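Local coordinates for uncharacterized peptidase Lmo0363 (Listeria monocytogenes, PDB 3L4E), which probably acts as a serine-type peptidase of the S51 (peptidase E) family, hydrolysing peptide bonds, at residues T126-A131 against A150-D155; M2-L7 against F194-E199; I33-T38 against T90-Q95. All blocks are in the same frame, centred on the assembly; numbering follows the deposited sequence. Where two conformers were deposited one is given.

Interaction 1 (T126-A131 against A150-D155); sequences TSPNIA and ALNLVD
Three backbone carbonyls in a row, those of Thr126, Ser127 and Pro128, accept backbone N-H groups from 150-155. Thr126 O takes two of them. Leu153 N lies 2.9 Å from Thr126 O, in a bent bond of 131°. Val154 N is farther from Thr126 O, at 3.3 Å, but its bond is straighter, at 164°. The two donors come from opposite faces of the carbonyl plane. Asn152 N stands 3.0 Å from Ser127 O, well above the carbonyl plane. Ala150 N meets Pro128 O at 2.9 Å in a nearly straight bond, also from above the plane.

Van der Waals contacts flank this row. The methyl of Ala150 sits against the backbone, with CB 3.3 Å from Ser127 O, and also touches Ile130 CG2. Helix 90-100 also packs against Ile130, through Thr90, Phe91 and Leu94. The Pro128 ring touches both Asn152 OD1 and the Val154 carbonyl. Its CB is 3.6 Å from Asn152 OD1, and its CD is near Val154 O. Thr126 turns OG1 toward Val154 CG2, 3.8 Å away. The Thr126 and Leu153 side chains cross at about a right angle, CG2 toward CD1.

The side-chain polar groups are held mostly outside the pairing. With chi1 at 67°, Thr126 OG1 sits between its own N and C and bonds to Ala123 O. Ser127 OG bonds to Val124 O. Asn129 OD1 accepts Ala131 N, closing an Asx turn, while its ND2 bonds to Asp149.

The contact closes a loop just after helix 121-124, which directly follows Ser120, probably part of the charge relay system. Neither segment is a regular helix or strand. Four backbone bonds hold them together, with side chains packing at the flanks, so the link does not depend on the polar groups of particular side chains.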
ATOM      1  N   THR A 126      -3.170  -3.865   4.464  1.00 14.71           N
ATOM      2  CA  THR A 126      -2.861  -3.704   5.889  1.00 15.72           C
ATOM      3  C   THR A 126      -4.026  -4.147   6.782  1.00 21.38           C
ATOM      4  O   THR A 126      -3.845  -4.354   7.977  1.00 22.65           O
ATOM      5  CB  THR A 126      -2.480  -2.256   6.272  1.00 16.46           C
ATOM      6  OG1 THR A 126      -3.615  -1.394   6.113  1.00 18.72           O
ATOM      7  CG2 THR A 126      -1.321  -1.744   5.431  1.00 15.78           C
ATOM      8  N   SER A 127      -5.211  -4.294   6.194  1.00 19.01           N
ATOM      9  CA  SER A 127      -6.407  -4.709   6.931  1.00 21.69           C
ATOM     10  C   SER A 127      -6.370  -6.184   7.313  1.00 21.67           C
ATOM     11  O   SER A 127      -5.507  -6.933   6.856  1.00 20.49           O
ATOM     12  CB  SER A 127      -7.650  -4.455   6.084  1.00 23.10           C
ATOM     13  OG  SER A 127      -7.725  -5.386   5.014  1.00 23.58           O
ATOM     14  N   PRO A 128      -7.316  -6.612   8.155  1.00 24.95           N
ATOM     15  CA  PRO A 128      -7.374  -8.040   8.500  1.00 27.05           C
ATOM     16  C   PRO A 128      -7.713  -8.936   7.309  1.00 25.50           C
ATOM     17  O   PRO A 128      -7.237 -10.063   7.250  1.00 25.99           O
ATOM     18  CB  PRO A 128      -8.507  -8.102   9.534  1.00 27.06           C
ATOM     19  CG  PRO A 128      -8.573  -6.707  10.107  1.00 29.06           C
ATOM     20  CD  PRO A 128      -8.255  -5.805   8.957  1.00 30.52           C
ATOM     21  N   ASN A 129      -8.526  -8.448   6.378  1.00 23.77           N
ATOM     22  CA  ASN A 129      -9.062  -9.290   5.308  1.00 25.57           C
ATOM     23  C   ASN A 129      -9.570  -8.414   4.167  1.00 27.21           C
ATOM     24  O   ASN A 129     -10.280  -7.435   4.404  1.00 30.37           O
ATOM     25  CB  ASN A 129     -10.183 -10.186   5.863  1.00 32.06           C
ATOM     26  CG  ASN A 129     -10.875 -11.005   4.788  1.00 30.55           C
ATOM     27  OD1 ASN A 129     -11.663 -10.477   4.004  1.00 32.95           O
ATOM     28  ND2 ASN A 129     -10.595 -12.306   4.755  1.00 32.96           N
ATOM     29  N   ILE A 130      -9.204  -8.750   2.934  1.00 22.70           N
ATOM     30  CA  ILE A 130      -9.475  -7.855   1.807  1.00 23.93           C
ATOM     31  C   ILE A 130     -10.749  -8.174   1.023  1.00 29.51           C
ATOM     32  O   ILE A 130     -10.972  -7.616  -0.048  1.00 27.95           O
ATOM     33  CB  ILE A 130      -8.282  -7.778   0.827  1.00 20.50           C
ATOM     34  CG1 ILE A 130      -8.042  -9.136   0.147  1.00 20.76           C
ATOM     35  CG2 ILE A 130      -7.033  -7.333   1.562  1.00 19.15           C
ATOM     36  CD1 ILE A 130      -7.031  -9.080  -0.994  1.00 18.22           C
ATOM     37  N   ALA A 131     -11.588  -9.058   1.549  1.00 30.36           N
ATOM     38  CA  ALA A 131     -12.810  -9.419   0.842  1.00 32.23           C
ATOM     39  C   ALA A 131     -13.640  -8.190   0.476  1.00 33.14           C
ATOM     40  O   ALA A 131     -14.242  -8.140  -0.596  1.00 33.33           O
ATOM     41  CB  ALA A 131     -13.640 -10.415   1.657  1.00 35.88           C
ATOM     42  N   ALA A 150      -5.250 -10.812   5.265  1.00 19.64           N
ATOM     43  CA  ALA A 150      -4.121  -9.997   4.821  1.00 16.99           C
ATOM     44  C   ALA A 150      -3.098  -9.735   5.938  1.00 18.10           C
ATOM     45  O   ALA A 150      -2.935 -10.570   6.837  1.00 22.23           O
ATOM     46  CB  ALA A 150      -4.623  -8.700   4.211  1.00 16.72           C
ATOM     47  N   LEU A 151      -2.402  -8.597   5.879  1.00 18.42           N
ATOM     48  CA  LEU A 151      -1.310  -8.334   6.824  1.00 19.24           C
ATOM     49  C   LEU A 151      -1.807  -8.137   8.252  1.00 23.23           C
ATOM     50  O   LEU A 151      -1.080  -8.392   9.210  1.00 23.50           O
ATOM     51  CB  LEU A 151      -0.465  -7.127   6.395  1.00 18.32           C
ATOM     52  CG  LEU A 151       0.193  -7.198   5.020  1.00 18.13           C
ATOM     53  CD1 LEU A 151       0.937  -5.894   4.729  1.00 18.25           C
ATOM     54  CD2 LEU A 151       1.131  -8.385   4.917  1.00 22.62           C
ATOM     55  N   ASN A 152      -3.037  -7.657   8.390  1.00 23.05           N
ATOM     56  CA  ASN A 152      -3.639  -7.526   9.709  1.00 27.84           C
ATOM     57  C   ASN A 152      -2.781  -6.640  10.612  1.00 26.78           C
ATOM     58  O   ASN A 152      -2.614  -6.915  11.802  1.00 31.68           O
ATOM     59  CB  ASN A 152      -3.822  -8.915  10.331  1.00 28.85           C
ATOM     60  CG  ASN A 152      -4.746  -8.903  11.527  1.00 34.82           C
ATOM     61  OD1 ASN A 152      -5.610  -8.036  11.652  1.00 36.07           O
ATOM     62  ND2 ASN A 152      -4.573  -9.873  12.414  1.00 38.49           N
ATOM     63  N   LEU A 153      -2.221  -5.583  10.030  1.00 25.62           N
ATOM     64  CA  LEU A 153      -1.412  -4.626  10.776  1.00 26.36           C
ATOM     65  C   LEU A 153      -2.274  -3.696  11.606  1.00 32.07           C
ATOM     66  O   LEU A 153      -1.856  -3.228  12.658  1.00 33.70           O
ATOM     67  CB  LEU A 153      -0.560  -3.786   9.822  1.00 23.73           C
ATOM     68  CG  LEU A 153       0.703  -4.447   9.288  1.00 24.48           C
ATOM     69  CD1 LEU A 153       1.098  -3.844   7.957  1.00 22.28           C
ATOM     70  CD2 LEU A 153       1.825  -4.318  10.306  1.00 23.84           C
ATOM     71  N   VAL A 154      -3.471  -3.409  11.107  1.00 27.03           N
ATOM     72  CA  VAL A 154      -4.404  -2.550  11.814  1.00 31.62           C
ATOM     73  C   VAL A 154      -5.752  -3.246  11.881  1.00 34.22           C
ATOM     74  O   VAL A 154      -6.062  -4.109  11.060  1.00 35.17           O
ATOM     75  CB  VAL A 154      -4.555  -1.168  11.144  1.00 27.98           C
ATOM     76  CG1 VAL A 154      -3.259  -0.362  11.275  1.00 29.54           C
ATOM     77  CG2 VAL A 154      -4.960  -1.317   9.687  1.00 30.04           C
ATOM     78  N   ASP A 155      -6.552  -2.877  12.866  1.00 35.59           N
ATOM     79  CA  ASP A 155      -7.843  -3.520  13.037  1.00 37.06           C
ATOM     80  C   ASP A 155      -8.840  -2.993  12.016  1.00 33.77           C
ATOM     81  O   ASP A 155      -9.872  -3.610  11.764  1.00 43.81           O
ATOM     82  CB  ASP A 155      -8.360  -3.316  14.461  1.00 41.11           C
ATOM     83  CG  ASP A 155      -7.508  -4.024  15.502  1.00 51.60           C
ATOM     84  OD1 ASP A 155      -6.685  -4.887  15.122  1.00 52.29           O
ATOM     85  OD2 ASP A 155      -7.666  -3.723  16.707  1.00 52.42           O
TER

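Interaction 2 (M2-L7 against F194-E199); sequences MKNLFL and FIRGKE
Ile195 is the main bump on one face of this strand pair. Its CD1 rests in a hollow between two leucine branches, 3.9 Å from Leu5 CD1 and 3.8 Å from Leu7 CD1. Its CG2 points the other way along the strand and touches Lys3 CD. The Lys3 chain bends at chi3, and its NZ bonds to Leu153 O and to a water that also binds Gly197 O.

Strands 4-7 and 194-196 run antiparallel, at 172°. Leu5 and Ile195 form a hydrogen-bonded pair, with Leu5 N 2.9 Å from Ile195 O and a matching return bond. They belong to the mixed central sheet, where strand 4-8 joins the parallel strands to the antiparallel edge. Gly197 N bonds to Lys3 O at the start of the type II' turn Arg196 to Glu199.

The other face carries Asn4, Phe6, Phe194 and Arg196. The two phenyl rings lie side by side, pointing the same way, with planes at 33° and Phe6 CE1 3.6 Å from Phe194 CE1. Bent at chi2 (-85°), Arg196 turns back alongside Asn4. The edge of its guanidinium meets Asn4 OD1, with Arg196 NH1 standing above the amide plane at 3.0 Å from that oxygen. NH2 bonds to Phe21 O and forms a salt bridge with Glu22.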
HETATM    1  N   MSE A   2       7.222  -2.345  16.483  0.52 37.76           N
HETATM    2  CA  MSE A   2       7.019  -1.007  15.945  0.52 36.03           C
HETATM    3  C   MSE A   2       6.082  -1.052  14.742  0.52 30.87           C
HETATM    4  O   MSE A   2       5.943  -2.088  14.088  0.52 35.32           O
HETATM    5  CB  MSE A   2       8.358  -0.378  15.571  0.52 41.79           C
HETATM    6  CG  MSE A   2       9.188   0.034  16.775  0.52 46.07           C
HETATM    7 SE   MSE A   2      11.068   0.264  16.345  0.63 56.83          SE
HETATM    8  CE  MSE A   2      11.613  -1.607  16.353  0.52 57.31           C
ATOM      9  N   LYS A   3       5.432   0.072  14.463  1.00 29.99           N
ATOM     10  CA  LYS A   3       4.476   0.141  13.370  1.00 29.48           C
ATOM     11  C   LYS A   3       4.412   1.558  12.799  1.00 28.42           C
ATOM     12  O   LYS A   3       3.698   2.421  13.311  1.00 34.30           O
ATOM     13  CB  LYS A   3       3.092  -0.310  13.836  1.00 28.81           C
ATOM     14  CG  LYS A   3       2.149  -0.663  12.699  1.00 33.79           C
ATOM     15  CD  LYS A   3       0.704  -0.708  13.172  1.00 34.61           C
ATOM     16  CE  LYS A   3       0.489  -1.723  14.265  1.00 38.65           C
ATOM     17  NZ  LYS A   3      -0.896  -1.602  14.789  1.00 38.70           N
ATOM     18  N   ASN A   4       5.176   1.783  11.739  1.00 21.64           N
ATOM     19  CA  ASN A   4       5.231   3.078  11.070  1.00 19.07           C
ATOM     20  C   ASN A   4       4.666   2.926   9.667  1.00 16.06           C
ATOM     21  O   ASN A   4       5.309   2.334   8.801  1.00 17.95           O
ATOM     22  CB  ASN A   4       6.676   3.569  11.001  1.00 21.16           C
ATOM     23  CG  ASN A   4       7.293   3.755  12.370  1.00 25.36           C
ATOM     24  OD1 ASN A   4       7.037   4.744  13.043  1.00 26.66           O
ATOM     25  ND2 ASN A   4       8.104   2.794  12.793  1.00 25.72           N
ATOM     26  N   LEU A   5       3.457   3.442   9.450  1.00 14.54           N
ATOM     27  CA  LEU A   5       2.759   3.274   8.185  1.00 14.76           C
ATOM     28  C   LEU A   5       2.229   4.606   7.700  1.00 13.89           C
ATOM     29  O   LEU A   5       1.767   5.423   8.498  1.00 14.38           O
ATOM     30  CB  LEU A   5       1.571   2.321   8.339  1.00 16.07           C
ATOM     31  CG  LEU A   5       1.706   1.083   9.229  1.00 16.93           C
ATOM     32  CD1 LEU A   5       0.358   0.362   9.328  1.00 19.00           C
ATOM     33  CD2 LEU A   5       2.782   0.159   8.702  1.00 16.70           C
ATOM     34  N   PHE A   6       2.282   4.810   6.388  1.00 10.97           N
ATOM     35  CA  PHE A   6       1.649   5.958   5.748  1.00 10.42           C
ATOM     36  C   PHE A   6       0.718   5.387   4.693  1.00 12.29           C
ATOM     37  O   PHE A   6       1.189   4.774   3.738  1.00 11.18           O
ATOM     38  CB  PHE A   6       2.730   6.830   5.105  1.00 12.16           C
ATOM     39  CG  PHE A   6       2.211   8.045   4.389  1.00 11.52           C
ATOM     40  CD1 PHE A   6       2.086   9.259   5.059  1.00 12.31           C
ATOM     41  CD2 PHE A   6       1.868   7.986   3.044  1.00 11.79           C
ATOM     42  CE1 PHE A   6       1.633  10.395   4.400  1.00 14.19           C
ATOM     43  CE2 PHE A   6       1.405   9.126   2.377  1.00 13.16           C
ATOM     44  CZ  PHE A   6       1.289  10.325   3.057  1.00 12.49           C
ATOM     45  N   LEU A   7      -0.593   5.549   4.881  1.00 12.66           N
ATOM     46  CA  LEU A   7      -1.571   4.963   3.963  1.00 13.30           C
ATOM     47  C   LEU A   7      -2.253   6.051   3.138  1.00 12.64           C
ATOM     48  O   LEU A   7      -2.600   7.107   3.658  1.00 15.30           O
ATOM     49  CB  LEU A   7      -2.611   4.132   4.729  1.00 14.20           C
ATOM     50  CG  LEU A   7      -2.044   3.100   5.706  1.00 13.65           C
ATOM     51  CD1 LEU A   7      -3.165   2.294   6.400  1.00 16.48           C
ATOM     52  CD2 LEU A   7      -1.084   2.167   4.978  1.00 16.62           C
ATOM     53  N   PHE A 194      -1.694   8.674   8.938  1.00 16.74           N
ATOM     54  CA  PHE A 194      -0.397   8.631   9.599  1.00 15.75           C
ATOM     55  C   PHE A 194      -0.503   7.617  10.724  1.00 15.77           C
ATOM     56  O   PHE A 194      -1.338   7.775  11.630  1.00 19.51           O
ATOM     57  CB  PHE A 194      -0.072   9.971  10.274  1.00 16.22           C
ATOM     58  CG  PHE A 194       0.197  11.127   9.334  1.00 19.06           C
ATOM     59  CD1 PHE A 194      -0.037  11.051   7.976  1.00 21.34           C
ATOM     60  CD2 PHE A 194       0.675  12.323   9.854  1.00 24.22           C
ATOM     61  CE1 PHE A 194       0.219  12.143   7.154  1.00 23.21           C
ATOM     62  CE2 PHE A 194       0.928  13.406   9.039  1.00 28.69           C
ATOM     63  CZ  PHE A 194       0.701  13.311   7.688  1.00 21.60           C
ATOM     64  N   ILE A 195       0.341   6.597  10.692  1.00 18.35           N
ATOM     65  CA  ILE A 195       0.349   5.603  11.757  1.00 21.33           C
ATOM     66  C   ILE A 195       1.734   5.461  12.379  1.00 20.62           C
ATOM     67  O   ILE A 195       2.699   5.084  11.710  1.00 19.48           O
ATOM     68  CB  ILE A 195      -0.163   4.235  11.264  1.00 24.42           C
ATOM     69  CG1 ILE A 195      -1.617   4.366  10.811  1.00 24.25           C
ATOM     70  CG2 ILE A 195      -0.035   3.193  12.376  1.00 22.99           C
ATOM     71  CD1 ILE A 195      -2.090   3.291   9.871  1.00 31.70           C
ATOM     72  N   ARG A 196       1.813   5.797  13.662  1.00 21.70           N
ATOM     73  CA  ARG A 196       3.020   5.638  14.460  1.00 22.93           C
ATOM     74  C   ARG A 196       2.644   4.870  15.723  1.00 22.20           C
ATOM     75  O   ARG A 196       2.157   5.448  16.700  1.00 24.78           O
ATOM     76  CB  ARG A 196       3.612   7.001  14.829  1.00 24.84           C
ATOM     77  CG  ARG A 196       4.004   7.872  13.634  1.00 24.00           C
ATOM     78  CD  ARG A 196       5.399   7.530  13.125  1.00 23.80           C
ATOM     79  NE  ARG A 196       5.929   8.536  12.198  1.00 24.15           N
ATOM     80  CZ  ARG A 196       6.908   8.302  11.329  1.00 23.74           C
ATOM     81  NH1 ARG A 196       7.460   7.096  11.266  1.00 25.83           N
ATOM     82  NH2 ARG A 196       7.336   9.267  10.524  1.00 26.92           N
ATOM     83  N   GLY A 197       2.842   3.560  15.688  1.00 25.14           N
ATOM     84  CA  GLY A 197       2.398   2.706  16.772  1.00 30.53           C
ATOM     85  C   GLY A 197       0.890   2.748  16.914  1.00 32.44           C
ATOM     86  O   GLY A 197       0.160   2.494  15.952  1.00 37.56           O
ATOM     87  N   LYS A 198       0.424   3.077  18.117  1.00 33.32           N
ATOM     88  CA  LYS A 198      -1.003   3.189  18.383  1.00 33.33           C
ATOM     89  C   LYS A 198      -1.563   4.545  17.966  1.00 27.81           C
ATOM     90  O   LYS A 198      -2.769   4.761  18.033  1.00 31.24           O
ATOM     91  CB  LYS A 198      -1.300   2.944  19.865  1.00 42.11           C
ATOM     92  CG  LYS A 198      -1.083   1.513  20.322  1.00 44.44           C
ATOM     93  CD  LYS A 198      -1.477   1.345  21.783  1.00 50.29           C
ATOM     94  CE  LYS A 198      -1.153  -0.052  22.290  1.00 56.30           C
ATOM     95  NZ  LYS A 198      -1.580  -0.236  23.709  1.00 57.64           N
ATOM     96  N   GLU A 199      -0.690   5.456  17.540  1.00 28.90           N
ATOM     97  CA  GLU A 199      -1.122   6.798  17.153  1.00 24.84           C
ATOM     98  C   GLU A 199      -1.550   6.792  15.686  1.00 24.96           C
ATOM     99  O   GLU A 199      -0.718   6.671  14.791  1.00 27.79           O
ATOM    100  CB  GLU A 199      -0.013   7.834  17.421  1.00 25.77           C
ATOM    101  CG  GLU A 199       0.398   7.902  18.896  1.00 31.33           C
ATOM    102  CD  GLU A 199       1.389   9.016  19.244  1.00 36.48           C
ATOM    103  OE1 GLU A 199       2.183   9.457  18.379  1.00 29.76           O
ATOM    104  OE2 GLU A 199       1.383   9.438  20.423  1.00 34.09           O
TER
HETATM  105  O   HOH W   1      -2.371   1.199  15.187  1.00 39.21           O

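Interaction 3 (I33-T38 against T90-Q95); sequences IPTAST and TFFLLQ
Phe92 and Leu93, adjacent on helix 90-100, meet the turn at Thr35, Ala36 and Thr38. The apolar part is small and close. Ala36 CB lies against Leu93 CB at 3.7 Å, with Leu93 CD2 a little farther off. Thr35 CG2 touches Phe92 CE2, also at 3.7 Å, and these two side chains cross at about a right angle. With CG anti to the backbone N (chi1 -176°), the Phe92 ring reaches out from the helix to the turn.

Two oxygens approach the same ring. Thr35 O lies near the ring plane at its edge, 3.5 Å from Phe92 CD2. Thr38 OG1 comes in obliquely, 3.4 Å from Phe92 CE2.

The hydrogen bonds shape the turn itself. Thr35 O accepts both Thr38 N and Thr38 OG1, the hydroxyl at 2.8 Å. Pro34 O likewise takes Ser37 N and Ser37 OG, the latter in its plane on a lone pair. Thr35 OG1 is held separately by Asp64, and Ala36 pairs through its backbone with Asn89.

Ala36 and Leu93 both also touch Ala121, next to the probable nucleophile Ser120. The contact therefore packs the loop after strand 29-33 against a helix beside a pattern consistent with a nucleophile elbow, the strand-turn-helix bend that carries the nucleophile in many hydrolases.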
ATOM      1  N   ILE A  33       7.415  -1.523  -4.764  1.00 12.89           N
ATOM      2  CA  ILE A  33       6.741  -2.745  -5.212  1.00 12.45           C
ATOM      3  C   ILE A  33       5.510  -2.418  -6.063  1.00 13.20           C
ATOM      4  O   ILE A  33       4.490  -1.988  -5.535  1.00 13.90           O
ATOM      5  CB  ILE A  33       6.323  -3.607  -4.002  1.00 13.43           C
ATOM      6  CG1 ILE A  33       7.562  -4.012  -3.189  1.00 15.93           C
ATOM      7  CG2 ILE A  33       5.532  -4.837  -4.462  1.00 15.17           C
ATOM      8  CD1 ILE A  33       7.227  -4.600  -1.827  1.00 16.59           C
ATOM      9  N   PRO A  34       5.622  -2.573  -7.392  1.00 14.96           N
ATOM     10  CA  PRO A  34       4.526  -2.229  -8.306  1.00 16.03           C
ATOM     11  C   PRO A  34       3.684  -3.445  -8.708  1.00 15.69           C
ATOM     12  O   PRO A  34       2.868  -3.359  -9.625  1.00 16.42           O
ATOM     13  CB  PRO A  34       5.273  -1.692  -9.528  1.00 18.31           C
ATOM     14  CG  PRO A  34       6.509  -2.552  -9.571  1.00 18.13           C
ATOM     15  CD  PRO A  34       6.878  -2.838  -8.123  1.00 15.36           C
ATOM     16  N   THR A  35       3.882  -4.561  -8.019  1.00 13.81           N
ATOM     17  CA  THR A  35       3.231  -5.830  -8.364  1.00 15.53           C
ATOM     18  C   THR A  35       1.716  -5.749  -8.592  1.00 15.06           C
ATOM     19  O   THR A  35       1.191  -6.357  -9.525  1.00 17.08           O
ATOM     20  CB  THR A  35       3.533  -6.877  -7.287  1.00 16.04           C
ATOM     21  OG1 THR A  35       4.958  -6.987  -7.140  1.00 17.53           O
ATOM     22  CG2 THR A  35       2.935  -8.240  -7.646  1.00 18.54           C
ATOM     23  N   ALA A  36       1.005  -5.019  -7.743  1.00 14.74           N
ATOM     24  CA  ALA A  36      -0.450  -4.936  -7.874  1.00 15.02           C
ATOM     25  C   ALA A  36      -0.841  -4.381  -9.241  1.00 15.29           C
ATOM     26  O   ALA A  36      -1.863  -4.757  -9.823  1.00 17.55           O
ATOM     27  CB  ALA A  36      -1.033  -4.065  -6.760  1.00 15.98           C
ATOM     28  N   SER A  37      -0.011  -3.477  -9.754  1.00 16.72           N
ATOM     29  CA  SER A  37      -0.324  -2.770 -10.992  1.00 16.96           C
ATOM     30  C   SER A  37      -0.059  -3.590 -12.250  1.00 16.35           C
ATOM     31  O   SER A  37      -0.497  -3.213 -13.342  1.00 18.19           O
ATOM     32  CB  SER A  37       0.480  -1.474 -11.077  1.00 17.07           C
ATOM     33  OG  SER A  37       1.826  -1.743 -11.456  1.00 19.15           O
ATOM     34  N   THR A  38       0.664  -4.695 -12.118  1.00 16.58           N
ATOM     35  CA  THR A  38       1.136  -5.419 -13.302  1.00 18.92           C
ATOM     36  C   THR A  38       0.038  -6.174 -14.049  1.00 22.53           C
ATOM     37  O   THR A  38       0.240  -6.616 -15.178  1.00 27.77           O
ATOM     38  CB  THR A  38       2.298  -6.380 -12.968  1.00 23.34           C
ATOM     39  OG1 THR A  38       1.849  -7.394 -12.056  1.00 24.35           O
ATOM     40  CG2 THR A  38       3.484  -5.609 -12.368  1.00 19.19           C
ATOM     41  N   THR A  90      -5.661  -5.545  -5.676  1.00 14.16           N
ATOM     42  CA  THR A  90      -5.309  -5.972  -4.323  1.00 13.64           C
ATOM     43  C   THR A  90      -5.189  -7.487  -4.213  1.00 17.03           C
ATOM     44  O   THR A  90      -4.340  -7.989  -3.484  1.00 14.95           O
ATOM     45  CB  THR A  90      -6.325  -5.481  -3.262  1.00 15.78           C
ATOM     46  OG1 THR A  90      -6.570  -4.087  -3.437  1.00 16.46           O
ATOM     47  CG2 THR A  90      -5.797  -5.719  -1.836  1.00 16.47           C
ATOM     48  N   PHE A  91      -6.045  -8.218  -4.925  1.00 16.65           N
ATOM     49  CA  PHE A  91      -6.021  -9.676  -4.833  1.00 16.58           C
ATOM     50  C   PHE A  91      -4.747 -10.263  -5.439  1.00 17.06           C
ATOM     51  O   PHE A  91      -4.129 -11.147  -4.858  1.00 16.63           O
ATOM     52  CB  PHE A  91      -7.286 -10.286  -5.433  1.00 18.54           C
ATOM     53  CG  PHE A  91      -8.526  -9.879  -4.706  1.00 19.05           C
ATOM     54  CD1 PHE A  91      -8.977 -10.602  -3.614  1.00 25.04           C
ATOM     55  CD2 PHE A  91      -9.229  -8.744  -5.093  1.00 22.33           C
ATOM     56  CE1 PHE A  91     -10.111 -10.208  -2.929  1.00 27.75           C
ATOM     57  CE2 PHE A  91     -10.365  -8.350  -4.415  1.00 23.94           C
ATOM     58  CZ  PHE A  91     -10.803  -9.078  -3.332  1.00 29.26           C
ATOM     59  N   PHE A  92      -4.336  -9.747  -6.588  1.00 18.27           N
ATOM     60  CA  PHE A  92      -3.096 -10.222  -7.192  1.00 15.46           C
ATOM     61  C   PHE A  92      -1.899  -9.908  -6.297  1.00 13.07           C
ATOM     62  O   PHE A  92      -1.018 -10.756  -6.097  1.00 16.76           O
ATOM     63  CB  PHE A  92      -2.888  -9.625  -8.579  1.00 17.33           C
ATOM     64  CG  PHE A  92      -1.673 -10.151  -9.269  1.00 18.10           C
ATOM     65  CD1 PHE A  92      -1.639 -11.462  -9.728  1.00 22.79           C
ATOM     66  CD2 PHE A  92      -0.551  -9.358  -9.427  1.00 17.96           C
ATOM     67  CE1 PHE A  92      -0.513 -11.963 -10.349  1.00 25.34           C
ATOM     68  CE2 PHE A  92       0.576  -9.848 -10.047  1.00 19.40           C
ATOM     69  CZ  PHE A  92       0.600 -11.155 -10.508  1.00 21.47           C
ATOM     70  N   LEU A  93      -1.875  -8.694  -5.753  1.00 15.12           N
ATOM     71  CA  LEU A  93      -0.838  -8.298  -4.803  1.00 13.88           C
ATOM     72  C   LEU A  93      -0.745  -9.261  -3.616  1.00 12.27           C
ATOM     73  O   LEU A  93       0.333  -9.778  -3.298  1.00 14.05           O
ATOM     74  CB  LEU A  93      -1.085  -6.869  -4.320  1.00 13.59           C
ATOM     75  CG  LEU A  93      -0.191  -6.330  -3.199  1.00 13.83           C
ATOM     76  CD1 LEU A  93       1.273  -6.245  -3.616  1.00 15.31           C
ATOM     77  CD2 LEU A  93      -0.716  -4.970  -2.734  1.00 14.35           C
ATOM     78  N   LEU A  94      -1.867  -9.506  -2.950  1.00 14.63           N
ATOM     79  CA  LEU A  94      -1.859 -10.383  -1.779  1.00 16.28           C
ATOM     80  C   LEU A  94      -1.465 -11.802  -2.178  1.00 15.94           C
ATOM     81  O   LEU A  94      -0.714 -12.475  -1.471  1.00 15.13           O
ATOM     82  CB  LEU A  94      -3.227 -10.384  -1.094  1.00 15.65           C
ATOM     83  CG  LEU A  94      -3.311 -11.174   0.213  1.00 16.85           C
ATOM     84  CD1 LEU A  94      -2.299 -10.659   1.222  1.00 19.02           C
ATOM     85  CD2 LEU A  94      -4.738 -11.124   0.786  1.00 18.98           C
ATOM     86  N   GLN A  95      -1.970 -12.245  -3.321  1.00 16.35           N
ATOM     87  CA  GLN A  95      -1.630 -13.561  -3.840  1.00 15.56           C
ATOM     88  C   GLN A  95      -0.123 -13.744  -3.971  1.00 17.02           C
ATOM     89  O   GLN A  95       0.428 -14.748  -3.532  1.00 17.36           O
ATOM     90  CB  GLN A  95      -2.303 -13.788  -5.192  1.00 16.67           C
ATOM     91  CG  GLN A  95      -1.926 -15.094  -5.846  1.00 18.18           C
ATOM     92  CD  GLN A  95      -2.625 -15.260  -7.162  1.00 21.07           C
ATOM     93  OE1 GLN A  95      -3.787 -15.654  -7.203  1.00 22.78           O
ATOM     94  NE2 GLN A  95      -1.940 -14.919  -8.251  1.00 25.11           N
TER

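From the N terminus, strand 4-8 starts interaction 2, which closes only when strand 191-196 returns near the C terminus. Interactions 1 and 3 both nest inside that long loop, one after the other. Interaction 3 closes first, joining the loop after strand 29-33 to helix 90-100. Interaction 1 then closes a shorter loop between helix 121-124 and strand 157-159. It touches both of the others: Thr126 and Val154 pack on the sheet residues of interaction 2, and Ile130 and Ala150 on the helix of interaction 3. Interactions 2 and 3 do not touch, their nearest atoms being about 11 Å apart, on opposite sides of the chain's centre.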